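Local coordinates for protein peroxisomal acyl-coenzyme A oxidase 1 (Arabidopsis thaliana, PDB 1W07) that catalyses the FAD-dependent, oxygen-consuming desaturation of long- and medium-chain acyl-CoAs to 2-trans-enoyl-CoAs in peroxisomal fatty acid breakdown, at residues A415-V418 with P419-T422. The protein carries 1 engineered substitution. Sequence-based numbering, arbitrary orientation.
With FAD (flavin-adenine dinucleotide), chain I.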
# COMPACT_ATOMS: atom_id res chain seq x y z
N ALA B 415 1.17 -6.22 -5.07
CA ALA B 415 0.29 -6.05 -6.22
C ALA B 415 -0.50 -7.33 -6.52
O ALA B 415 -1.70 -7.28 -6.77
CB ALA B 415 1.12 -5.63 -7.43
N VAL B 416 0.16 -8.49 -6.46
CA VAL B 416 -0.55 -9.73 -6.77
C VAL B 416 -1.54 -10.11 -5.66
O VAL B 416 -2.58 -10.74 -5.94
CB VAL B 416 0.45 -10.89 -7.00
CG1 VAL B 416 0.99 -11.42 -5.68
CG2 VAL B 416 -0.23 -11.99 -7.81
N TYR B 417 -1.26 -9.70 -4.42
CA TYR B 417 -2.14 -10.02 -3.30
C TYR B 417 -3.39 -9.14 -3.11
O TYR B 417 -4.46 -9.67 -2.79
CB TYR B 417 -1.37 -10.01 -1.98
CG TYR B 417 -2.24 -10.46 -0.82
CD1 TYR B 417 -2.52 -11.82 -0.63
CD2 TYR B 417 -2.89 -9.54 0.00
CE1 TYR B 417 -3.43 -12.24 0.32
CE2 TYR B 417 -3.81 -9.95 0.97
CZ TYR B 417 -4.07 -11.31 1.12
OH TYR B 417 -4.95 -11.76 2.08
N VAL B 418 -3.25 -7.82 -3.31
CA VAL B 418 -4.34 -6.86 -3.11
C VAL B 418 -5.73 -7.18 -3.63
O VAL B 418 -6.73 -6.75 -3.05
CB VAL B 418 -4.00 -5.43 -3.61
CG1 VAL B 418 -3.13 -4.74 -2.60
CG2 VAL B 418 -3.34 -5.46 -4.96
N PRO B 419 -5.81 -7.91 -4.73
CA PRO B 419 -7.16 -8.23 -5.23
C PRO B 419 -7.97 -8.99 -4.16
O PRO B 419 -9.20 -9.02 -4.20
CB PRO B 419 -6.88 -9.10 -6.44
CG PRO B 419 -5.60 -8.55 -6.95
CD PRO B 419 -4.79 -8.35 -5.70
N ALA B 420 -7.27 -9.61 -3.22
CA ALA B 420 -7.91 -10.37 -2.15
C ALA B 420 -8.90 -9.51 -1.34
O ALA B 420 -9.85 -10.02 -0.75
CB ALA B 420 -6.85 -10.96 -1.21
N CYS B 421 -8.67 -8.20 -1.32
CA CYS B 421 -9.57 -7.31 -0.59
C CYS B 421 -10.82 -6.95 -1.38
O CYS B 421 -11.71 -6.29 -0.85
CB CYS B 421 -8.84 -6.04 -0.19
SG CYS B 421 -7.43 -6.35 0.88
N THR B 422 -10.89 -7.38 -2.65
CA THR B 422 -12.06 -7.05 -3.44
C THR B 422 -12.80 -8.26 -4.01
O THR B 422 -14.02 -8.29 -4.01
CB THR B 422 -11.71 -6.08 -4.61
OG1 THR B 422 -12.91 -5.72 -5.30
CG2 THR B 422 -10.75 -6.74 -5.58
PA FAD I . -18.01 -2.13 -5.19
O1A FAD I . -18.75 -3.19 -4.48
O2A FAD I . -18.72 -1.37 -6.25
O5B FAD I . -17.42 -1.11 -4.10
C5B FAD I . -16.74 0.09 -4.49
C4B FAD I . -16.62 1.04 -3.29
O4B FAD I . -17.96 1.30 -2.82
C3B FAD I . -15.86 0.38 -2.14
O3B FAD I . -15.27 1.39 -1.32
C2B FAD I . -16.98 -0.33 -1.38
O2B FAD I . -16.65 -0.44 0.00
C1B FAD I . -18.11 0.70 -1.52
N9A FAD I . -19.43 0.06 -1.37
C8A FAD I . -20.06 -0.67 -2.29
N7A FAD I . -21.23 -1.09 -1.80
C5A FAD I . -21.35 -0.62 -0.56
C6A FAD I . -22.34 -0.71 0.41
N6A FAD I . -23.42 -1.46 0.23
N1A FAD I . -22.15 -0.04 1.62
C2A FAD I . -20.98 0.69 1.83
N3A FAD I . -20.05 0.75 0.89
C4A FAD I . -20.21 0.12 -0.29
N1 FAD I . -15.40 -11.71 -10.87
C2 FAD I . -15.88 -12.88 -11.47
O2 FAD I . -17.09 -13.03 -11.65
N3 FAD I . -14.97 -13.87 -11.87
C4 FAD I . -13.60 -13.68 -11.67
O4 FAD I . -12.81 -14.57 -11.99
C4X FAD I . -13.13 -12.50 -11.09
N5 FAD I . -11.75 -12.26 -10.96
C5X FAD I . -11.27 -11.07 -10.40
C6 FAD I . -9.91 -10.81 -10.39
C7 FAD I . -9.44 -9.58 -9.93
C7M FAD I . -7.93 -9.32 -9.95
C8 FAD I . -10.34 -8.61 -9.49
C8M FAD I . -9.85 -7.25 -8.98
C9 FAD I . -11.70 -8.89 -9.49
C9A FAD I . -12.18 -10.11 -9.95
N10 FAD I . -13.56 -10.37 -10.03
C10 FAD I . -14.03 -11.52 -10.68
C1' FAD I . -14.55 -9.39 -9.53
C2' FAD I . -14.63 -9.46 -8.00
O2' FAD I . -14.90 -10.80 -7.58
C3' FAD I . -15.67 -8.52 -7.38
O3' FAD I . -16.97 -8.82 -7.92
C4' FAD I . -15.36 -7.04 -7.63
O4' FAD I . -13.96 -6.80 -7.63
C5' FAD I . -16.04 -6.20 -6.55
O5' FAD I . -15.62 -4.84 -6.65
P FAD I . -16.65 -3.70 -7.11
O1P FAD I . -16.03 -2.99 -8.25
O2P FAD I . -17.99 -4.30 -7.28
O3P FAD I . -16.66 -2.74 -5.82
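Tyr417 and Ala420 illustrate how a helix can run out into a 3-10 turn and still keep its side chains packed. With CG anti to the backbone N (chi1 -175°), the tyrosine carries its ring alongside the turn that follows. From CB outward, Tyr417 as a whole packs on Ala292 and Ala295 of helix 278-309 and on Thr385, Thr388 and Ile392 of helix 370-398; within 415-422 only its outer atoms come near Ala420. CE1 and CE2 flank Ala420 CB almost evenly, CZ comes closest, at 3.6 Å, and at the tip Tyr417 OH is 3.9 Å from Ala420 CB. Ala420 CB thus lies over one face, offset toward the rim, in a CH-pi contact 3.9 Å from the Tyr417 ring centroid. Replacing the tyrosine by an alanine removes that face, and the Ala420 methyl would probably lose its aromatic cover, opening a gap beside helix 370-398. In the backbone, Ala420 N donates to Tyr417 O (2.8 Å), and Cys421 N donates to Val418 O: the i to i+3 pattern of a 3-10 turn. Thr422, just beyond the turn, shares a 2.8 Å hydrogen bond between OG1 and FAD O4'. The turn therefore links helix 410-417 to the flavin pocket, with Ala420 on Thr385 and Pro419 against Tyr404 of the second subunit, ahead of helix 427-443.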